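Local coordinates for phenol hydroxylase component phN (Pseudomonas stutzeri, PDB 3U52), which probably forms the diiron-bearing large subunit of a multicomponent phenol hydroxylase, which would use dioxygen to hydroxylate phenol, at residues L72-F76 against T144-A148; I75-F79 against D219-F225. All coordinates share one frame; numbering follows the deposited sequence.

Contact 1. Residues L72-F76 against T144-A148; sequences LYAIF and TQQHA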
ATOM      1  N   LEU A  72       0.021   3.951  -3.182  1.00 21.03           N
ATOM      2  CA  LEU A  72       0.270   3.614  -4.578  1.00 21.50           C
ATOM      3  C   LEU A  72       1.474   2.702  -4.730  1.00 20.43           C
ATOM      4  O   LEU A  72       1.371   1.687  -5.404  1.00 19.20           O
ATOM      5  CB  LEU A  72       0.499   4.908  -5.396  1.00 22.10           C
ATOM      6  CG  LEU A  72       0.759   4.732  -6.913  1.00 27.38           C
ATOM      7  CD1 LEU A  72      -0.551   4.631  -7.640  1.00 29.58           C
ATOM      8  CD2 LEU A  72       1.580   5.850  -7.520  1.00 28.49           C
ATOM      9  N   TYR A  73       2.607   3.055  -4.124  1.00 18.98           N
ATOM     10  CA  TYR A  73       3.815   2.255  -4.190  1.00 20.13           C
ATOM     11  C   TYR A  73       3.753   0.893  -3.480  1.00 20.25           C
ATOM     12  O   TYR A  73       4.334  -0.077  -3.951  1.00 20.54           O
ATOM     13  CB  TYR A  73       5.048   3.057  -3.739  1.00 20.75           C
ATOM     14  CG  TYR A  73       5.462   3.968  -4.878  1.00 22.69           C
ATOM     15  CD1 TYR A  73       6.257   3.487  -5.933  1.00 24.71           C
ATOM     16  CD2 TYR A  73       4.950   5.260  -4.967  1.00 22.23           C
ATOM     17  CE1 TYR A  73       6.596   4.338  -7.013  1.00 26.87           C
ATOM     18  CE2 TYR A  73       5.282   6.107  -6.037  1.00 26.24           C
ATOM     19  CZ  TYR A  73       6.099   5.641  -7.050  1.00 25.17           C
ATOM     20  OH  TYR A  73       6.433   6.466  -8.121  1.00 25.55           O
ATOM     21  N   ALA A  74       3.001   0.834  -2.394  1.00 20.06           N
ATOM     22  CA  ALA A  74       2.733  -0.450  -1.689  1.00 20.26           C
ATOM     23  C   ALA A  74       2.018  -1.402  -2.636  1.00 20.92           C
ATOM     24  O   ALA A  74       2.328  -2.588  -2.674  1.00 20.47           O
ATOM     25  CB  ALA A  74       1.864  -0.214  -0.483  1.00 19.64           C
ATOM     26  N   ILE A  75       1.041  -0.865  -3.371  1.00 20.97           N
ATOM     27  CA  ILE A  75       0.262  -1.661  -4.329  1.00 22.35           C
ATOM     28  C   ILE A  75       1.154  -2.076  -5.505  1.00 22.36           C
ATOM     29  O   ILE A  75       1.097  -3.243  -5.959  1.00 22.78           O
ATOM     30  CB  ILE A  75      -1.014  -0.907  -4.787  1.00 21.72           C
ATOM     31  CG1 ILE A  75      -1.991  -0.800  -3.610  1.00 22.74           C
ATOM     32  CG2 ILE A  75      -1.708  -1.608  -5.971  1.00 23.62           C
ATOM     33  CD1 ILE A  75      -3.097   0.234  -3.706  1.00 20.97           C
ATOM     34  N   PHE A  76       1.963  -1.134  -6.015  1.00 21.70           N
ATOM     35  CA  PHE A  76       2.864  -1.438  -7.140  1.00 22.33           C
ATOM     36  C   PHE A  76       3.849  -2.574  -6.795  1.00 23.79           C
ATOM     37  O   PHE A  76       4.189  -3.405  -7.682  1.00 24.47           O
ATOM     38  CB  PHE A  76       3.711  -0.211  -7.559  1.00 22.23           C
ATOM     39  CG  PHE A  76       2.979   0.818  -8.370  1.00 20.99           C
ATOM     40  CD1 PHE A  76       1.729   0.574  -8.914  1.00 20.89           C
ATOM     41  CD2 PHE A  76       3.599   2.035  -8.643  1.00 24.59           C
ATOM     42  CE1 PHE A  76       1.068   1.562  -9.691  1.00 24.50           C
ATOM     43  CE2 PHE A  76       2.946   3.046  -9.396  1.00 21.35           C
ATOM     44  CZ  PHE A  76       1.699   2.795  -9.946  1.00 21.87           C
ATOM     45  N   THR A 144       5.353   8.239 -11.923  1.00 19.58           N
ATOM     46  CA  THR A 144       4.562   7.111 -11.451  1.00 19.60           C
ATOM     47  C   THR A 144       4.106   6.192 -12.604  1.00 20.21           C
ATOM     48  O   THR A 144       4.010   4.993 -12.427  1.00 19.46           O
ATOM     49  CB  THR A 144       3.342   7.544 -10.610  1.00 20.35           C
ATOM     50  OG1 THR A 144       2.424   8.235 -11.436  1.00 23.30           O
ATOM     51  CG2 THR A 144       3.735   8.468  -9.456  1.00 21.07           C
ATOM     52  N   GLN A 145       3.850   6.747 -13.789  1.00 19.16           N
ATOM     53  CA  GLN A 145       3.656   5.933 -14.978  1.00 19.00           C
ATOM     54  C   GLN A 145       4.890   5.099 -15.346  1.00 19.18           C
ATOM     55  O   GLN A 145       4.738   3.925 -15.620  1.00 17.50           O
ATOM     56  CB  GLN A 145       3.164   6.804 -16.162  1.00 18.58           C
ATOM     57  CG  GLN A 145       1.736   7.293 -15.873  1.00 19.86           C
ATOM     58  CD  GLN A 145       1.281   8.382 -16.820  1.00 24.57           C
ATOM     59  OE1 GLN A 145       1.923   8.600 -17.837  1.00 21.99           O
ATOM     60  NE2 GLN A 145       0.151   9.063 -16.493  1.00 20.50           N
ATOM     61  N   GLN A 146       6.107   5.663 -15.279  1.00 19.96           N
ATOM     62  CA  GLN A 146       7.307   4.855 -15.531  1.00 20.28           C
ATOM     63  C   GLN A 146       7.384   3.704 -14.537  1.00 21.58           C
ATOM     64  O   GLN A 146       7.839   2.595 -14.886  1.00 21.73           O
ATOM     65  CB  GLN A 146       8.602   5.645 -15.392  1.00 21.19           C
ATOM     66  CG  GLN A 146       8.745   6.812 -16.350  1.00 22.51           C
ATOM     67  CD  GLN A 146       8.715   6.390 -17.809  1.00 27.70           C
ATOM     68  OE1 GLN A 146       9.372   5.408 -18.206  1.00 27.97           O
ATOM     69  NE2 GLN A 146       7.977   7.149 -18.629  1.00 25.41           N
ATOM     70  N   HIS A 147       6.984   3.967 -13.297  1.00 20.17           N
ATOM     71  CA  HIS A 147       7.064   2.934 -12.256  1.00 19.72           C
ATOM     72  C   HIS A 147       5.965   1.912 -12.460  1.00 19.48           C
ATOM     73  O   HIS A 147       6.216   0.720 -12.294  1.00 19.41           O
ATOM     74  CB  HIS A 147       7.050   3.586 -10.857  1.00 18.56           C
ATOM     75  CG  HIS A 147       8.300   4.372 -10.577  1.00 17.64           C
ATOM     76  ND1 HIS A 147       8.326   5.500  -9.793  1.00 22.12           N
ATOM     77  CD2 HIS A 147       9.579   4.152 -10.944  1.00 21.03           C
ATOM     78  CE1 HIS A 147       9.554   5.967  -9.721  1.00 21.14           C
ATOM     79  NE2 HIS A 147      10.334   5.171 -10.419  1.00 20.62           N
ATOM     80  N   ALA A 148       4.782   2.368 -12.889  1.00 18.36           N
ATOM     81  CA  ALA A 148       3.623   1.481 -13.121  1.00 20.48           C
ATOM     82  C   ALA A 148       3.897   0.450 -14.205  1.00 22.05           C
ATOM     83  O   ALA A 148       3.542  -0.714 -14.058  1.00 23.98           O
ATOM     84  CB  ALA A 148       2.339   2.273 -13.481  1.00 18.98           C
TER
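Leu-72 opens the contact by laying CD2 against the methyl of Thr-144, 3.9 Å from CG2, the two side chains crossing at about a right angle. The hydroxyl of Thr-144 is turned elsewhere: OG1 bonds to the backbone O of Arg-140 in its own helix, which leaves the methyl for this packing.

Next comes Tyr-73, whose long side chain spans the gap between the helices. Its OH meets ND1 of His-147 at 2.7 Å in a hydrogen bond that either partner could donate. ND1 lies near the plane of the phenol ring and OH near that of the imidazole, yet the two planes are turned 70° apart and the rings meet obliquely. Thr-144 CG2 also packs against the phenol oxygen, 3.6 Å from Tyr-73 OH. The imidazole is held at NE2 as well, which bonds to the backbone of another protein's chain; the ring is thus gripped at both nitrogens.

Phe-76 closes the account. With CG anti to the carbonyl carbon (chi1 -77°), its ring is sandwiched between Leu-72 O on one face and Ala-148 CA on the other. That CA makes a CH-pi contact 4.2 Å from the ring centroid, and Ala-148 CB lies 3.6 Å from Phe-76 CZ.

Here helix 58-81, which gives no iron ligand, packs nearly parallel (18°) beside helix 125-155, carrier of the diiron-site ligands Glu-138 and His-141.

Contact 2. Residues I75-F79 against D219-F225; sequences IFDAF and DMATVTF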
ATOM      1  N   ILE A  75       1.041  -0.865  -3.371  1.00 20.97           N
ATOM      2  CA  ILE A  75       0.262  -1.661  -4.329  1.00 22.35           C
ATOM      3  C   ILE A  75       1.154  -2.076  -5.505  1.00 22.36           C
ATOM      4  O   ILE A  75       1.097  -3.243  -5.959  1.00 22.78           O
ATOM      5  CB  ILE A  75      -1.014  -0.907  -4.787  1.00 21.72           C
ATOM      6  CG1 ILE A  75      -1.991  -0.800  -3.610  1.00 22.74           C
ATOM      7  CG2 ILE A  75      -1.708  -1.608  -5.971  1.00 23.62           C
ATOM      8  CD1 ILE A  75      -3.097   0.234  -3.706  1.00 20.97           C
ATOM      9  N   PHE A  76       1.963  -1.134  -6.015  1.00 21.70           N
ATOM     10  CA  PHE A  76       2.864  -1.438  -7.140  1.00 22.33           C
ATOM     11  C   PHE A  76       3.849  -2.574  -6.795  1.00 23.79           C
ATOM     12  O   PHE A  76       4.189  -3.405  -7.682  1.00 24.47           O
ATOM     13  CB  PHE A  76       3.711  -0.211  -7.559  1.00 22.23           C
ATOM     14  CG  PHE A  76       2.979   0.818  -8.370  1.00 20.99           C
ATOM     15  CD1 PHE A  76       1.729   0.574  -8.914  1.00 20.89           C
ATOM     16  CD2 PHE A  76       3.599   2.035  -8.643  1.00 24.59           C
ATOM     17  CE1 PHE A  76       1.068   1.562  -9.691  1.00 24.50           C
ATOM     18  CE2 PHE A  76       2.946   3.046  -9.396  1.00 21.35           C
ATOM     19  CZ  PHE A  76       1.699   2.795  -9.946  1.00 21.87           C
ATOM     20  N   ASP A  77       4.414  -2.549  -5.581  1.00 22.46           N
ATOM     21  CA  ASP A  77       5.331  -3.588  -5.149  1.00 23.72           C
ATOM     22  C   ASP A  77       4.628  -4.940  -5.005  1.00 22.53           C
ATOM     23  O   ASP A  77       5.243  -5.960  -5.294  1.00 22.85           O
ATOM     24  CB  ASP A  77       5.994  -3.279  -3.794  1.00 25.22           C
ATOM     25  CG  ASP A  77       6.905  -2.062  -3.822  1.00 32.71           C
ATOM     26  OD1 ASP A  77       6.963  -1.403  -2.762  1.00 41.32           O
ATOM     27  OD2 ASP A  77       7.575  -1.768  -4.854  1.00 39.46           O
ATOM     28  N   ALA A  78       3.390  -4.944  -4.510  1.00 22.56           N
ATOM     29  CA  ALA A  78       2.593  -6.155  -4.324  1.00 23.41           C
ATOM     30  C   ALA A  78       2.241  -6.792  -5.682  1.00 24.21           C
ATOM     31  O   ALA A  78       2.200  -8.047  -5.825  1.00 24.30           O
ATOM     32  CB  ALA A  78       1.290  -5.824  -3.595  1.00 24.51           C
ATOM     33  N   PHE A  79       1.925  -5.921  -6.632  1.00 23.28           N
ATOM     34  CA  PHE A  79       1.627  -6.314  -8.012  1.00 25.10           C
ATOM     35  C   PHE A  79       2.796  -7.063  -8.610  1.00 25.09           C
ATOM     36  O   PHE A  79       2.615  -8.169  -9.143  1.00 27.02           O
ATOM     37  CB  PHE A  79       1.264  -5.067  -8.838  1.00 24.72           C
ATOM     38  CG  PHE A  79       0.974  -5.344 -10.283  1.00 25.82           C
ATOM     39  CD1 PHE A  79      -0.281  -5.725 -10.686  1.00 25.96           C
ATOM     40  CD2 PHE A  79       1.978  -5.190 -11.246  1.00 27.24           C
ATOM     41  CE1 PHE A  79      -0.559  -5.980 -12.060  1.00 27.09           C
ATOM     42  CE2 PHE A  79       1.709  -5.439 -12.594  1.00 26.10           C
ATOM     43  CZ  PHE A  79       0.445  -5.830 -12.985  1.00 22.88           C
ATOM     44  N   ASP A 219      -5.863  -5.180 -14.870  1.00 27.10           N
ATOM     45  CA  ASP A 219      -4.564  -4.500 -14.773  1.00 27.28           C
ATOM     46  C   ASP A 219      -4.614  -3.615 -13.519  1.00 27.78           C
ATOM     47  O   ASP A 219      -5.057  -2.452 -13.561  1.00 27.44           O
ATOM     48  CB  ASP A 219      -4.305  -3.698 -16.057  1.00 26.97           C
ATOM     49  CG  ASP A 219      -3.039  -2.831 -15.999  1.00 28.32           C
ATOM     50  OD1 ASP A 219      -2.194  -2.995 -15.091  1.00 30.29           O
ATOM     51  OD2 ASP A 219      -2.882  -1.978 -16.903  1.00 29.25           O
ATOM     52  N   MET A 220      -4.198  -4.200 -12.398  1.00 26.70           N
ATOM     53  CA  MET A 220      -4.282  -3.537 -11.111  1.00 27.00           C
ATOM     54  C   MET A 220      -3.356  -2.342 -11.002  1.00 25.95           C
ATOM     55  O   MET A 220      -3.726  -1.336 -10.382  1.00 26.58           O
ATOM     56  CB  MET A 220      -3.969  -4.510  -9.995  1.00 27.65           C
ATOM     57  CG  MET A 220      -4.035  -3.878  -8.610  1.00 31.35           C
ATOM     58  SD  MET A 220      -3.561  -5.074  -7.309  1.00 39.03           S
ATOM     59  CE  MET A 220      -4.780  -6.359  -7.579  1.00 38.21           C
ATOM     60  N   ALA A 221      -2.180  -2.424 -11.603  1.00 24.64           N
ATOM     61  CA  ALA A 221      -1.241  -1.292 -11.588  1.00 24.49           C
ATOM     62  C   ALA A 221      -1.799  -0.021 -12.203  1.00 24.62           C
ATOM     63  O   ALA A 221      -1.740   1.066 -11.606  1.00 24.08           O
ATOM     64  CB  ALA A 221       0.081  -1.671 -12.263  1.00 24.53           C
ATOM     65  N   THR A 222      -2.326  -0.153 -13.417  1.00 24.21           N
ATOM     66  CA  THR A 222      -2.883   0.992 -14.156  1.00 24.64           C
ATOM     67  C   THR A 222      -4.139   1.547 -13.425  1.00 24.33           C
ATOM     68  O   THR A 222      -4.309   2.788 -13.233  1.00 23.03           O
ATOM     69  CB  THR A 222      -3.122   0.595 -15.661  1.00 24.31           C
ATOM     70  OG1 THR A 222      -1.861   0.239 -16.273  1.00 25.84           O
ATOM     71  CG2 THR A 222      -3.829   1.719 -16.486  1.00 25.95           C
ATOM     72  N   VAL A 223      -5.009   0.651 -12.954  1.00 23.82           N
ATOM     73  CA  VAL A 223      -6.224   1.161 -12.361  1.00 23.70           C
ATOM     74  C   VAL A 223      -5.901   1.926 -11.054  1.00 23.33           C
ATOM     75  O   VAL A 223      -6.517   2.954 -10.762  1.00 22.27           O
ATOM     76  CB  VAL A 223      -7.344   0.117 -12.227  1.00 24.82           C
ATOM     77  CG1 VAL A 223      -7.088  -0.809 -11.067  1.00 25.25           C
ATOM     78  CG2 VAL A 223      -8.663   0.843 -12.015  1.00 28.10           C
ATOM     79  N   THR A 224      -4.887   1.456 -10.336  1.00 22.93           N
ATOM     80  CA  THR A 224      -4.426   2.086  -9.095  1.00 23.55           C
ATOM     81  C   THR A 224      -3.809   3.448  -9.420  1.00 23.25           C
ATOM     82  O   THR A 224      -4.046   4.421  -8.712  1.00 22.86           O
ATOM     83  CB  THR A 224      -3.393   1.191  -8.372  1.00 23.93           C
ATOM     84  OG1 THR A 224      -4.029  -0.049  -8.035  1.00 25.40           O
ATOM     85  CG2 THR A 224      -2.862   1.866  -7.077  1.00 25.94           C
ATOM     86  N   PHE A 225      -2.978   3.502 -10.474  1.00 23.54           N
ATOM     87  CA  PHE A 225      -2.514   4.796 -10.923  1.00 23.39           C
ATOM     88  C   PHE A 225      -3.724   5.712 -11.216  1.00 22.73           C
ATOM     89  O   PHE A 225      -3.763   6.847 -10.748  1.00 21.78           O
ATOM     90  CB  PHE A 225      -1.596   4.745 -12.151  1.00 23.15           C
ATOM     91  CG  PHE A 225      -1.431   6.108 -12.760  1.00 26.98           C
ATOM     92  CD1 PHE A 225      -0.641   7.071 -12.107  1.00 28.74           C
ATOM     93  CD2 PHE A 225      -2.155   6.486 -13.891  1.00 29.81           C
ATOM     94  CE1 PHE A 225      -0.550   8.376 -12.603  1.00 31.29           C
ATOM     95  CE2 PHE A 225      -2.066   7.796 -14.396  1.00 31.39           C
ATOM     96  CZ  PHE A 225      -1.266   8.740 -13.743  1.00 29.98           C
TER
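Phe-79 and Ala-221 make the CH-pi contact of this pair: the methyl CB sits over the centre of the phenyl face, 4.0 Å from the centroid and 6° off the ring normal. The ring is carried there by a CG anti to the backbone N (chi1 178°). Tyr-152 also meets this ring.

Other apolar contacts follow. Phe-79 CD1 touches Met-220 CB at 3.9 Å, the two side chains sliding past each other in opposite directions. Ile-75 pushes CG2 between Met-220 and Thr-224, 4.2 Å from Met-220 SD and 3.5 Å from Thr-224 OG1, while its CD1 rests on the threonine methyl. Phe-76 packs on the CB atoms of Ala-221 and Phe-225. Ile-75 and Met-220 also touch the second subunit.

No hydrogen bond crosses between the segments; Thr-224 and Asp-219 find their partners elsewhere. The rim of Phe-76 is turned to a carbonyl, with CE1 3.4 Å from Ala-221 O in the plane of the ring. Thr-224 OG1 donates to Met-220 O over 2.7 Å, which helps to hold the threonine's rotation and present its methyl to Ile-75; Thr-224 N reaches that oxygen from the opposite face of its carbonyl plane. At the helix start, Asp-219 is the N-cap: OD1 takes a weak but straight bond from Thr-222 N, 3.3 Å long. OD1 is also hydrogen-bonded to Tyr-152 OH.

Helix 58-81 thus packs close to antiparallel (173°) against helix 220-250, which supplies the iron ligands Glu-233 and His-236 of the diiron site.

In the fold
Contacts 1 and 2 lie side by side, their centres 6 Å apart, and share Ile-75 and Phe-76 of helix 58-81, which packs on both 125-155 and 220-250. The latter two helices also meet directly: Thr-144 OG1 comes within 3.2 Å of Phe-225 CE1. Separately, Leu-72 CD1 of helix 58-81 reaches Thr-224 CG2 at 3.6 Å. Next to this three-helix junction a xenon is bound, touching Ala-148 from contact 1 and Thr-222 and Phe-225 from contact 2. The diiron centre is near too: the side chain of Phe-225 is about 6 Å from an iron, that of Thr-144 about 9 Å, and Gln-145 bonds to the iron ligand Glu-108.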